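Local coordinates for protein dipicolinate synthase, B chain (Bacillus cereus, PDB 3MCU) that probably works with its partner, subunit A (DpaA), to convert dihydrodipicolinate to dipicolinate with NADP during sporulation, at residues G5-F10 with K82-C87; G11-H16 with M88-L93; N71-A76 with D107-M112; N131-L136 with N165-R170; V153-D158 with Q188-E193. One frame throughout, in Å; residues are numbered along the deposited sequence.

Interaction 1 of 5, residues G5-F10 with K82-C87; sequences GKRIGF and KIPLDC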
# COMPACT_ATOMS: atom_id res chain seq x y z
N GLY D 5 -26.66 6.90 28.34
CA GLY D 5 -27.04 5.52 28.12
C GLY D 5 -26.14 4.71 27.18
O GLY D 5 -26.29 3.50 27.09
N LYS D 6 -25.22 5.37 26.48
CA LYS D 6 -24.34 4.67 25.52
C LYS D 6 -23.30 3.84 26.27
O LYS D 6 -22.84 4.24 27.32
CB LYS D 6 -23.63 5.66 24.61
CG LYS D 6 -24.52 6.48 23.74
CD LYS D 6 -25.34 5.60 22.81
CE LYS D 6 -26.42 6.43 22.09
NZ LYS D 6 -27.20 5.58 21.14
N ARG D 7 -22.93 2.69 25.72
CA ARG D 7 -21.82 1.93 26.27
C ARG D 7 -20.53 2.28 25.51
O ARG D 7 -20.38 1.99 24.32
CB ARG D 7 -22.10 0.42 26.26
CG ARG D 7 -20.98 -0.45 26.83
CD ARG D 7 -21.29 -1.96 26.68
NE ARG D 7 -22.45 -2.35 27.46
CZ ARG D 7 -23.50 -3.02 26.98
NH1 ARG D 7 -24.51 -3.33 27.78
NH2 ARG D 7 -23.55 -3.38 25.70
N ILE D 8 -19.60 2.93 26.21
CA ILE D 8 -18.43 3.50 25.56
C ILE D 8 -17.14 2.91 26.11
O ILE D 8 -16.87 2.98 27.32
CB ILE D 8 -18.43 5.03 25.70
CG1 ILE D 8 -19.66 5.61 25.01
CG2 ILE D 8 -17.15 5.66 25.12
CD1 ILE D 8 -19.82 7.07 25.24
N GLY D 9 -16.36 2.33 25.21
CA GLY D 9 -15.07 1.79 25.58
C GLY D 9 -14.07 2.92 25.58
O GLY D 9 -14.15 3.84 24.76
N PHE D 10 -13.13 2.88 26.51
CA PHE D 10 -12.11 3.90 26.57
C PHE D 10 -10.77 3.21 26.78
O PHE D 10 -10.48 2.67 27.86
CB PHE D 10 -12.39 4.90 27.69
CG PHE D 10 -11.73 6.23 27.48
CD1 PHE D 10 -12.48 7.35 27.17
CD2 PHE D 10 -10.36 6.36 27.57
CE1 PHE D 10 -11.87 8.58 26.96
CE2 PHE D 10 -9.74 7.58 27.37
CZ PHE D 10 -10.50 8.69 27.06
N LYS D 82 -20.53 -10.49 23.15
CA LYS D 82 -21.27 -10.46 24.41
C LYS D 82 -21.68 -9.08 24.90
O LYS D 82 -22.86 -8.85 25.13
CB LYS D 82 -20.53 -11.23 25.50
CG LYS D 82 -20.11 -12.61 25.01
CD LYS D 82 -20.12 -13.67 26.10
CE LYS D 82 -19.94 -15.05 25.46
NZ LYS D 82 -20.10 -16.17 26.44
N ILE D 83 -20.71 -8.17 25.05
CA ILE D 83 -21.00 -6.82 25.53
C ILE D 83 -20.63 -5.74 24.52
O ILE D 83 -19.67 -5.02 24.69
CB ILE D 83 -20.27 -6.54 26.86
CG1 ILE D 83 -19.12 -7.53 27.06
CG2 ILE D 83 -21.23 -6.63 28.05
CD1 ILE D 83 -18.09 -7.03 28.11
N PRO D 84 -21.43 -5.62 23.46
CA PRO D 84 -21.01 -4.72 22.37
C PRO D 84 -21.04 -3.25 22.74
O PRO D 84 -22.01 -2.77 23.31
CB PRO D 84 -22.02 -5.02 21.26
CG PRO D 84 -23.20 -5.62 21.96
CD PRO D 84 -22.67 -6.34 23.15
N LEU D 85 -19.97 -2.54 22.41
CA LEU D 85 -19.89 -1.12 22.69
C LEU D 85 -20.65 -0.38 21.62
O LEU D 85 -20.71 -0.82 20.47
CB LEU D 85 -18.43 -0.65 22.70
CG LEU D 85 -17.47 -1.43 23.59
CD1 LEU D 85 -15.99 -1.10 23.25
CD2 LEU D 85 -17.79 -1.14 25.04
N ASP D 86 -21.23 0.74 22.00
CA ASP D 86 -21.79 1.67 21.04
C ASP D 86 -20.69 2.49 20.38
O ASP D 86 -20.82 2.95 19.25
CB ASP D 86 -22.78 2.59 21.76
CG ASP D 86 -23.98 1.84 22.30
OD1 ASP D 86 -24.53 1.01 21.56
OD2 ASP D 86 -24.35 2.05 23.48
N CYS D 87 -19.60 2.68 21.11
CA CYS D 87 -18.45 3.40 20.59
C CYS D 87 -17.21 2.96 21.34
O CYS D 87 -17.25 2.72 22.55
CB CYS D 87 -18.65 4.91 20.73
SG CYS D 87 -17.32 5.87 19.96
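R7 and I8 come alongside L85 and C87 where a loop turns into a strand, the short runs 5-9 and 83-87 heading 88° apart before I8 and C87 form a parallel bridge. The bridge uses a firm bond, G9 N to C87 O at 2.8 Å, and a weak one, C87 N to R7 O. D86 N also donates to R7 O at 2.8 Å, in the carbonyl plane though bent at the hydrogen. The D86 side chain binds the same residue: OD2 accepts R7 N at 2.7 Å with an almost linear N-H (169°), met on the anti side of the carboxylate. D86 OD2 also sits 3.7 Å from K6 CD, whose chain crosses that of D86 at about a right angle. K6 NZ and D86 OD2 stay 5.1 Å apart, too far for a salt bridge, though the opposite charges may still attract weakly.

R7 reaches back along the loop. With CG anti to the backbone N (chi1 -180°) and a bend at chi3, its chain passes L85, CG lying 3.7 Å from L85 CD2, and brings NH2 to P84 O at 2.9 Å. That oxygen lies near the guanidinium plane, and I83 CG2 covers one face. Absence of a side chain at G9 leaves the place where L85 CD1 packs.

Here the parallel pairing of strands 7-12 and 87-94 begins, in a Rossmann-like sheet. On its other side strand 7-12 pairs with strand 35-40, where E35 holds R7 NE in a salt bridge and R37 touches R7, I83 and L85. F10 packs on L26 and L29 of helix 23-31.

Interaction 2 of 5, residues G11-H16 with M88-L93; sequences GFTGSH and MVIAPL. With PO4 (phosphate ion), chain J.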
# COMPACT_ATOMS: atom_id res chain seq x y z
N GLY D 11 -9.97 3.20 25.72
CA GLY D 11 -8.67 2.55 25.74
C GLY D 11 -7.58 3.59 25.69
O GLY D 11 -7.79 4.71 25.21
N PHE D 12 -6.42 3.25 26.23
CA PHE D 12 -5.29 4.16 26.17
C PHE D 12 -4.01 3.40 26.00
O PHE D 12 -3.84 2.30 26.53
CB PHE D 12 -5.25 5.08 27.39
CG PHE D 12 -5.90 4.51 28.60
CD1 PHE D 12 -5.15 3.84 29.55
CD2 PHE D 12 -7.26 4.63 28.79
CE1 PHE D 12 -5.75 3.31 30.67
CE2 PHE D 12 -7.88 4.10 29.91
CZ PHE D 12 -7.12 3.43 30.85
N THR D 13 -3.12 3.99 25.22
CA THR D 13 -1.90 3.35 24.78
C THR D 13 -0.73 4.25 25.12
O THR D 13 -0.90 5.48 25.20
CB THR D 13 -1.94 3.10 23.24
OG1 THR D 13 -1.96 4.36 22.55
CG2 THR D 13 -3.20 2.33 22.87
N GLY D 14 0.44 3.65 25.34
CA GLY D 14 1.67 4.40 25.59
C GLY D 14 2.07 4.54 27.05
O GLY D 14 1.62 3.78 27.91
N SER D 15 2.92 5.53 27.32
CA SER D 15 3.36 5.85 28.68
C SER D 15 2.17 6.17 29.60
O SER D 15 1.14 6.66 29.16
CB SER D 15 4.32 7.04 28.64
OG SER D 15 4.68 7.46 29.95
N HIS D 16 2.35 5.89 30.89
CA HIS D 16 1.29 6.10 31.88
C HIS D 16 1.08 7.59 32.21
O HIS D 16 -0.05 8.07 32.25
CB HIS D 16 1.59 5.33 33.18
CG HIS D 16 1.99 3.90 32.97
ND1 HIS D 16 2.94 3.28 33.75
CD2 HIS D 16 1.57 2.98 32.07
CE1 HIS D 16 3.09 2.03 33.34
NE2 HIS D 16 2.28 1.82 32.32
N MSE D 88 -16.11 2.83 20.61
CA MSE D 88 -14.80 2.58 21.21
C MSE D 88 -13.96 3.85 21.03
O MSE D 88 -13.84 4.35 19.91
CB MSE D 88 -14.13 1.38 20.53
CG MSE D 88 -12.70 1.07 21.01
SE MSE D 88 -12.63 0.57 22.90
CE MSE D 88 -10.69 0.73 23.23
N VAL D 89 -13.42 4.38 22.12
CA VAL D 89 -12.49 5.50 22.08
C VAL D 89 -11.09 5.00 22.36
O VAL D 89 -10.89 4.19 23.27
CB VAL D 89 -12.80 6.56 23.17
CG1 VAL D 89 -11.72 7.65 23.19
CG2 VAL D 89 -14.17 7.19 22.95
N ILE D 90 -10.11 5.46 21.59
CA ILE D 90 -8.70 5.24 21.94
C ILE D 90 -8.02 6.60 22.08
O ILE D 90 -7.99 7.40 21.14
CB ILE D 90 -7.95 4.41 20.89
CG1 ILE D 90 -8.70 3.11 20.55
CG2 ILE D 90 -6.51 4.12 21.37
CD1 ILE D 90 -8.01 2.28 19.43
N ALA D 91 -7.49 6.89 23.26
CA ALA D 91 -6.97 8.21 23.52
C ALA D 91 -6.14 8.21 24.79
O ALA D 91 -6.65 7.91 25.86
CB ALA D 91 -8.13 9.21 23.63
N PRO D 92 -4.84 8.53 24.66
CA PRO D 92 -4.20 8.85 23.38
C PRO D 92 -3.94 7.62 22.52
O PRO D 92 -3.86 6.50 23.01
CB PRO D 92 -2.85 9.45 23.81
CG PRO D 92 -2.56 8.82 25.12
CD PRO D 92 -3.91 8.65 25.80
N LEU D 93 -3.82 7.85 21.22
CA LEU D 93 -3.47 6.80 20.28
C LEU D 93 -2.03 7.06 19.84
O LEU D 93 -1.75 8.04 19.15
CB LEU D 93 -4.41 6.88 19.08
CG LEU D 93 -4.60 5.68 18.14
CD1 LEU D 93 -4.19 6.01 16.73
CD2 LEU D 93 -3.94 4.42 18.65
P PO4 J . 1.62 0.92 22.62
O1 PO4 J . 0.45 0.92 23.60
O2 PO4 J . 2.26 2.29 22.51
O3 PO4 J . 2.64 -0.09 23.11
O4 PO4 J . 1.16 0.54 21.24
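Between G11 and its neighbours V89 and A91 the parallel ladder is completed by two nearly straight bonds, G11 N to V89 O at 2.8 Å and A91 N to G11 O at 2.9 Å. Both backbone polar atoms of G11 are thus satisfied by the strand that carries I90. The selenomethionine M88 lays its CE 3.6 Å from G11 N, on the side where a CB would otherwise stand.

Beyond the ladder a cis peptide before P92 turns the chain, and P92 O becomes the acceptor for T13. The hydroxyl T13 OG1 donates to it at 2.9 Å, while T13 N contributes a weak bond. With OG1 held between the backbone N and the carbonyl carbon (chi1 65°), the hydroxyl oxygen also accepts from T94 N, and CG2 is left to approach I90 CG2. G14 N gives a hydrogen bond of 3.2 Å to O1 of a phosphate ion, probably from the crystallisation liquor, which S41, T94, N96 and S97 also bind.

Strand 87-94 has strand 124-130 as its other parallel neighbour. A91 touches A127 and M171, and helix 109-118 packs against M88 and I90. Parallel strands with helices packed on them are consistent with the Rossmann-like fold of the flavoprotein family.

Interaction 3 of 5, residues N71-A76 with D107-M112; sequences NSIVGA and DSPVLM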
# COMPACT_ATOMS: atom_id res chain seq x y z
N ASN D 71 -7.77 -5.82 30.47
CA ASN D 71 -6.31 -5.76 30.45
C ASN D 71 -5.67 -6.99 29.83
O ASN D 71 -4.50 -7.27 30.05
CB ASN D 71 -5.76 -5.56 31.86
CG ASN D 71 -6.17 -6.68 32.80
OD1 ASN D 71 -6.79 -7.65 32.39
ND2 ASN D 71 -5.82 -6.54 34.08
N SER D 72 -6.46 -7.73 29.06
CA SER D 72 -5.92 -8.83 28.27
C SER D 72 -6.70 -8.93 26.97
O SER D 72 -7.88 -8.56 26.89
CB SER D 72 -5.99 -10.15 29.03
OG SER D 72 -7.33 -10.59 29.19
N ILE D 73 -6.02 -9.44 25.96
CA ILE D 73 -6.63 -9.67 24.67
C ILE D 73 -7.87 -10.56 24.80
O ILE D 73 -8.88 -10.32 24.16
CB ILE D 73 -5.60 -10.28 23.69
CG1 ILE D 73 -4.42 -9.32 23.52
CG2 ILE D 73 -6.24 -10.61 22.36
CD1 ILE D 73 -3.23 -9.88 22.75
N VAL D 74 -7.80 -11.57 25.66
CA VAL D 74 -8.92 -12.48 25.84
C VAL D 74 -10.09 -11.80 26.57
O VAL D 74 -11.25 -12.07 26.28
CB VAL D 74 -8.49 -13.78 26.56
CG1 VAL D 74 -9.70 -14.65 26.89
CG2 VAL D 74 -7.52 -14.57 25.68
N GLY D 75 -9.76 -10.90 27.49
CA GLY D 75 -10.78 -10.12 28.18
C GLY D 75 -11.45 -9.10 27.28
O GLY D 75 -12.47 -8.51 27.64
N ALA D 76 -10.89 -8.90 26.09
CA ALA D 76 -11.42 -7.92 25.14
C ALA D 76 -12.32 -8.57 24.10
O ALA D 76 -13.29 -7.97 23.65
CB ALA D 76 -10.29 -7.16 24.47
N ASP D 107 -2.44 -7.23 18.82
CA ASP D 107 -1.60 -7.78 19.88
C ASP D 107 -1.63 -6.97 21.18
O ASP D 107 -0.64 -6.92 21.92
CB ASP D 107 -0.16 -7.98 19.37
CG ASP D 107 0.49 -6.69 18.90
OD1 ASP D 107 0.06 -5.60 19.34
OD2 ASP D 107 1.44 -6.77 18.10
N SER D 108 -2.77 -6.34 21.46
CA SER D 108 -2.94 -5.57 22.69
C SER D 108 -4.42 -5.52 23.03
O SER D 108 -5.26 -5.65 22.14
CB SER D 108 -2.38 -4.15 22.53
OG SER D 108 -3.37 -3.23 22.11
N PRO D 109 -4.75 -5.35 24.31
CA PRO D 109 -6.16 -5.33 24.75
C PRO D 109 -6.98 -4.26 24.03
O PRO D 109 -8.13 -4.48 23.64
CB PRO D 109 -6.04 -5.01 26.24
CG PRO D 109 -4.72 -5.62 26.63
CD PRO D 109 -3.82 -5.38 25.45
N VAL D 110 -6.35 -3.12 23.82
CA VAL D 110 -7.01 -1.97 23.21
C VAL D 110 -7.26 -2.18 21.72
O VAL D 110 -8.34 -1.84 21.22
CB VAL D 110 -6.21 -0.68 23.47
CG1 VAL D 110 -6.76 0.48 22.67
CG2 VAL D 110 -6.24 -0.37 24.95
N LEU D 111 -6.28 -2.74 21.01
CA LEU D 111 -6.43 -3.04 19.59
C LEU D 111 -7.51 -4.11 19.36
O LEU D 111 -8.28 -4.03 18.39
CB LEU D 111 -5.10 -3.52 18.99
CG LEU D 111 -3.91 -2.55 18.88
CD1 LEU D 111 -2.62 -3.30 18.66
CD2 LEU D 111 -4.10 -1.52 17.79
N MSE D 112 -7.55 -5.11 20.23
CA MSE D 112 -8.56 -6.16 20.11
C MSE D 112 -9.95 -5.60 20.39
O MSE D 112 -10.93 -6.02 19.76
CB MSE D 112 -8.25 -7.33 21.05
CG MSE D 112 -9.37 -8.36 21.10
SE MSE D 112 -9.61 -9.29 19.37
CE MSE D 112 -8.03 -10.42 19.41
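P109 and I73 interlock at the starts of helix 109-118 and the short, weakly bonded helix 73-76, their CA atoms 4.4 Å apart, in a contact made by shape alone. The proline ring is the bump on one side: it sits against the N71-S72 backbone just before helix 73-76, its CG 3.6 Å from N71 C and 3.7 Å from S72 N. I73 fills the groove between the D107-S108 backbone and M112. Its CD1 reaches over the turn leading into helix 109-118 and settles 3.7 Å from D107 C, with CG1 lying over the backbone of S108.

The other branch of I73 meets M112, a selenomethionine. CG2 touches M112 CE at 3.5 Å, the two side chains crossing at about a right angle. M112 is bent at both chi2 (66°) and chi3 (73°), a fold that curls its methyl back onto I73 instead of extending it. A76 closes the side of the interface nearest M112: its CB sits in the hollow between P109 O, 3.5 Å away, and M112 CG at 3.7 Å.

Each helix starts with a serine N-cap. S72 OG accepts G75 N, and S108 OG accepts L111 N at 3.1 Å, which probably helps to fix the first turn of each helix.

Helix 109-118 continues over the sheet, with P109 and V110 on V39 of strand 35-40 and V110 on M88 and I90 of strand 87-94. Helix 95-102 meets D107 and L111, and N96 of the second subunit packs on D107.

Interaction 4 of 5, residues N131-L136 with N165-R170; sequences NDALGL and NSMVAR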
# COMPACT_ATOMS: atom_id res chain seq x y z
N ASN D 131 4.84 11.77 16.67
CA ASN D 131 5.78 12.71 16.06
C ASN D 131 6.18 12.33 14.63
O ASN D 131 6.98 13.02 14.00
CB ASN D 131 7.04 12.90 16.95
CG ASN D 131 7.95 11.67 16.97
OD1 ASN D 131 7.98 10.88 16.02
ND2 ASN D 131 8.70 11.50 18.05
N ASP D 132 5.61 11.23 14.12
CA ASP D 132 5.85 10.82 12.72
C ASP D 132 4.60 10.82 11.86
O ASP D 132 4.57 10.19 10.81
CB ASP D 132 6.56 9.45 12.62
CG ASP D 132 5.78 8.30 13.26
OD1 ASP D 132 4.61 8.47 13.69
OD2 ASP D 132 6.34 7.18 13.34
N ALA D 133 3.58 11.54 12.31
CA ALA D 133 2.30 11.57 11.59
C ALA D 133 2.43 12.04 10.14
O ALA D 133 1.69 11.57 9.28
CB ALA D 133 1.28 12.42 12.35
N LEU D 134 3.33 12.98 9.87
CA LEU D 134 3.54 13.47 8.50
C LEU D 134 4.80 12.87 7.90
O LEU D 134 5.30 13.33 6.87
CB LEU D 134 3.64 15.00 8.45
CG LEU D 134 2.48 15.89 8.88
CD1 LEU D 134 2.97 17.35 9.02
CD2 LEU D 134 1.27 15.80 7.93
N GLY D 135 5.34 11.86 8.57
CA GLY D 135 6.43 11.08 8.01
C GLY D 135 5.88 9.73 7.61
O GLY D 135 4.88 9.64 6.89
N LEU D 136 6.51 8.67 8.11
CA LEU D 136 6.09 7.31 7.77
C LEU D 136 4.69 6.92 8.26
O LEU D 136 4.10 5.98 7.73
CB LEU D 136 7.10 6.30 8.31
CG LEU D 136 8.39 6.12 7.51
CD1 LEU D 136 9.38 5.26 8.29
CD2 LEU D 136 8.08 5.53 6.13
N ASN D 165 7.13 16.83 12.00
CA ASN D 165 6.23 15.80 11.48
C ASN D 165 5.15 15.38 12.48
O ASN D 165 4.41 14.44 12.23
CB ASN D 165 7.00 14.57 10.97
CG ASN D 165 7.76 14.85 9.66
OD1 ASN D 165 7.56 15.88 9.01
ND2 ASN D 165 8.63 13.92 9.28
N SER D 166 5.07 16.09 13.61
CA SER D 166 4.14 15.72 14.68
C SER D 166 2.69 16.21 14.49
O SER D 166 2.44 17.34 14.06
CB SER D 166 4.68 16.17 16.04
OG SER D 166 3.85 15.70 17.10
N MSE D 167 1.74 15.32 14.79
CA MSE D 167 0.35 15.72 14.88
C MSE D 167 -0.32 15.07 16.09
O MSE D 167 0.03 13.96 16.48
CB MSE D 167 -0.42 15.48 13.58
CG MSE D 167 0.12 16.33 12.42
SE MSE D 167 -1.11 16.42 10.91
CE MSE D 167 -1.17 14.52 10.49
N VAL D 168 -1.27 15.79 16.67
CA VAL D 168 -1.84 15.48 17.96
C VAL D 168 -3.26 16.03 17.98
O VAL D 168 -3.52 17.13 17.48
CB VAL D 168 -1.06 16.15 19.11
CG1 VAL D 168 -1.71 15.87 20.45
CG2 VAL D 168 0.41 15.68 19.12
N ALA D 169 -4.19 15.26 18.51
CA ALA D 169 -5.57 15.69 18.59
C ALA D 169 -5.76 16.79 19.63
O ALA D 169 -5.00 16.89 20.59
CB ALA D 169 -6.46 14.52 18.92
N ARG D 170 -6.78 17.61 19.42
CA ARG D 170 -7.31 18.46 20.47
C ARG D 170 -8.19 17.60 21.38
O ARG D 170 -9.38 17.43 21.10
CB ARG D 170 -8.13 19.62 19.86
CG ARG D 170 -7.31 20.63 19.04
CD ARG D 170 -8.19 21.73 18.43
NE ARG D 170 -8.93 22.44 19.47
CZ ARG D 170 -9.97 23.24 19.23
NH1 ARG D 170 -10.58 23.81 20.25
NH2 ARG D 170 -10.38 23.47 17.99
O HOH W 1 8.57 15.52 13.81
O HOH W 2 7.96 13.95 6.02
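A type I beta turn, D132 to G135, follows strand 124-130 and receives the chain leading into strand 167-169, with L134 N donating to N165 O at 3.0 Å. The donor is tilted 16° from the carbonyl plane. G135 N closes the turn on D132 O, so the backbone that offers L134 N is itself held in shape.

The N165 side chain lies along the turn. Its CB is 3.4 Å from N131 O, and the flat carboxamide spreads beside L134 and G135, where ND2 comes 3.8 Å from G135 CA. Two waters bridge the segments. One donates to N131 O and accepts from N165 N at 2.7 Å; the other donates to L134 O at 2.9 Å and takes a weak bond from N165 ND2.

Strand 167-169 runs antiparallel to both 124-130 and 150-156, the antiparallel member of an otherwise parallel sheet. S166 lies just before M167, its CB 3.6 Å from N131 CA. Turned away from its own backbone N (chi1 -174°), the S166 hydroxyl goes to D158, its main polar partner.

The apolar half belongs to M167, a selenomethionine. A bend at chi3 (-61°) brings CE back beside CB, and both lie 3.7 Å from A133 CB. L134 crosses its chain at about a right angle, L134 CD2 touching M167 CE at 3.8 Å and passing close to SE. M142 and M145 of the fourth subunit pack on M167 and L134 respectively, while K115 of the third subunit rests against N131 and D132.

Interaction 5 of 5, residues V153-D158 with Q188-E193; sequences VPFGQD and QPVVVE
F155 bonds to the facing chain with both its backbone polar atoms: F155 N donates to V190 O at 3.0 Å, and F155 O receives V192 N at 2.9 Å. The second bond is straight at the hydrogen (166°), yet its donor stands above the carbonyl plane. Farther along, one water accepts from Q157 N and donates to V192 O, each at 2.8 Å, filling the step where the chains have drawn apart. V192 O is also approached by G156 CA, a CA-H...O contact of 3.3 Å that the missing side chain allows.

Packing adds to these bonds. P154 CB lies 3.4 Å from P189 O, just after a cis peptide, and meets V192 CG1 more loosely. V192 CG2, set between its own backbone N and carbonyl carbon, presses on F155 O at 3.4 Å. The F155 ring swings to V190, with CE2 near CG2, and packs on M167 and V128.

Q157 OE1 accepts V191 N of the fourth subunit, the same pairing recurring in reverse, and V191 meets V191 of that subunit. Through the single bridge of F155 with V191, a C-terminal segment is joined to the end of strand 150-156, at a subunit interface.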
# COMPACT_ATOMS: atom_id res chain seq x y z
N VAL D 153 -10.70 12.57 16.43
CA VAL D 153 -10.78 13.81 17.15
C VAL D 153 -9.95 14.80 16.32
O VAL D 153 -8.82 14.47 15.92
CB VAL D 153 -10.18 13.66 18.57
CG1 VAL D 153 -10.26 15.00 19.34
CG2 VAL D 153 -10.89 12.54 19.33
N PRO D 154 -10.52 15.98 16.02
CA PRO D 154 -9.77 16.95 15.19
C PRO D 154 -8.34 17.12 15.68
O PRO D 154 -8.09 17.15 16.89
CB PRO D 154 -10.57 18.25 15.38
CG PRO D 154 -11.99 17.77 15.63
CD PRO D 154 -11.83 16.51 16.44
N PHE D 155 -7.40 17.24 14.74
CA PHE D 155 -5.98 17.17 15.06
C PHE D 155 -5.16 18.03 14.11
O PHE D 155 -5.65 18.47 13.06
CB PHE D 155 -5.48 15.72 14.95
CG PHE D 155 -5.56 15.17 13.55
CD1 PHE D 155 -4.51 15.33 12.65
CD2 PHE D 155 -6.69 14.48 13.12
CE1 PHE D 155 -4.58 14.83 11.37
CE2 PHE D 155 -6.78 13.96 11.83
CZ PHE D 155 -5.73 14.13 10.95
N GLY D 156 -3.91 18.25 14.48
CA GLY D 156 -2.97 18.99 13.65
C GLY D 156 -1.57 19.02 14.22
O GLY D 156 -1.27 18.32 15.18
N GLN D 157 -0.71 19.86 13.64
CA GLN D 157 0.63 20.06 14.16
C GLN D 157 0.61 20.80 15.50
O GLN D 157 -0.03 21.84 15.62
CB GLN D 157 1.46 20.83 13.14
CG GLN D 157 1.60 20.08 11.82
CD GLN D 157 2.46 20.82 10.81
OE1 GLN D 157 1.95 21.59 10.00
NE2 GLN D 157 3.77 20.59 10.86
N ASP D 158 1.27 20.23 16.50
CA ASP D 158 1.35 20.82 17.83
C ASP D 158 2.66 21.59 18.03
O ASP D 158 2.81 22.31 19.00
CB ASP D 158 1.26 19.75 18.92
CG ASP D 158 2.32 18.65 18.77
OD1 ASP D 158 2.89 18.20 19.79
OD2 ASP D 158 2.59 18.20 17.63
N GLN D 188 -16.46 18.22 12.21
CA GLN D 188 -15.70 19.15 11.38
C GLN D 188 -15.53 20.48 12.10
O GLN D 188 -16.36 20.84 12.93
CB GLN D 188 -16.41 19.40 10.05
CG GLN D 188 -16.65 18.16 9.18
CD GLN D 188 -15.37 17.44 8.77
OE1 GLN D 188 -15.43 16.32 8.31
NE2 GLN D 188 -14.22 18.09 8.94
N PRO D 189 -14.44 21.22 11.80
CA PRO D 189 -13.31 20.83 10.94
C PRO D 189 -12.43 19.77 11.59
O PRO D 189 -12.18 19.83 12.79
CB PRO D 189 -12.53 22.13 10.76
CG PRO D 189 -12.92 22.99 11.92
CD PRO D 189 -14.35 22.64 12.22
N VAL D 190 -11.95 18.82 10.80
CA VAL D 190 -11.18 17.73 11.37
C VAL D 190 -9.68 18.03 11.32
O VAL D 190 -8.92 17.54 12.14
CB VAL D 190 -11.53 16.37 10.68
CG1 VAL D 190 -10.91 16.30 9.28
CG2 VAL D 190 -11.05 15.20 11.54
N VAL D 191 -9.27 18.87 10.38
CA VAL D 191 -7.88 19.27 10.28
C VAL D 191 -7.71 20.68 10.84
O VAL D 191 -8.31 21.63 10.34
CB VAL D 191 -7.37 19.20 8.82
CG1 VAL D 191 -5.89 19.62 8.74
CG2 VAL D 191 -7.56 17.78 8.27
N VAL D 192 -6.91 20.83 11.89
CA VAL D 192 -6.82 22.11 12.61
C VAL D 192 -5.41 22.54 12.96
O VAL D 192 -4.46 21.77 12.84
CB VAL D 192 -7.62 22.06 13.93
CG1 VAL D 192 -9.08 21.82 13.66
CG2 VAL D 192 -7.06 20.99 14.85
N GLU D 193 -5.29 23.79 13.41
CA GLU D 193 -4.00 24.30 13.90
C GLU D 193 -3.90 24.06 15.39
O GLU D 193 -4.21 24.92 16.22
CB GLU D 193 -3.79 25.76 13.52
CG GLU D 193 -3.67 25.95 12.00
CD GLU D 193 -3.61 27.41 11.59
OE1 GLU D 193 -3.55 28.28 12.48
OE2 GLU D 193 -3.63 27.68 10.36
O HOH W 3 -1.80 21.97 12.09

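In the fold
Interactions 1 and 2 are successive stages of one parallel pairing, strand 7-12 with strand 87-94, joined by G9 O and V89 N at 2.8 Å; their centres lie about 16 Å apart. Interaction 3 packs on interaction 2 through V110, which touches G11, F12, M88 and I90. The phosphate bound at the end of interaction 2 is about 6 Å from the S108 side chain of interaction 3, so both lie near this ion, which may mark a pocket. Interactions 4 and 5, with centres about 11 Å apart, share the far end of the sheet, where S166 OG meets D158 OD2 at 2.9 Å, and both touch the fourth subunit. Interaction 1 lies about 28 Å from interaction 4, centre to centre.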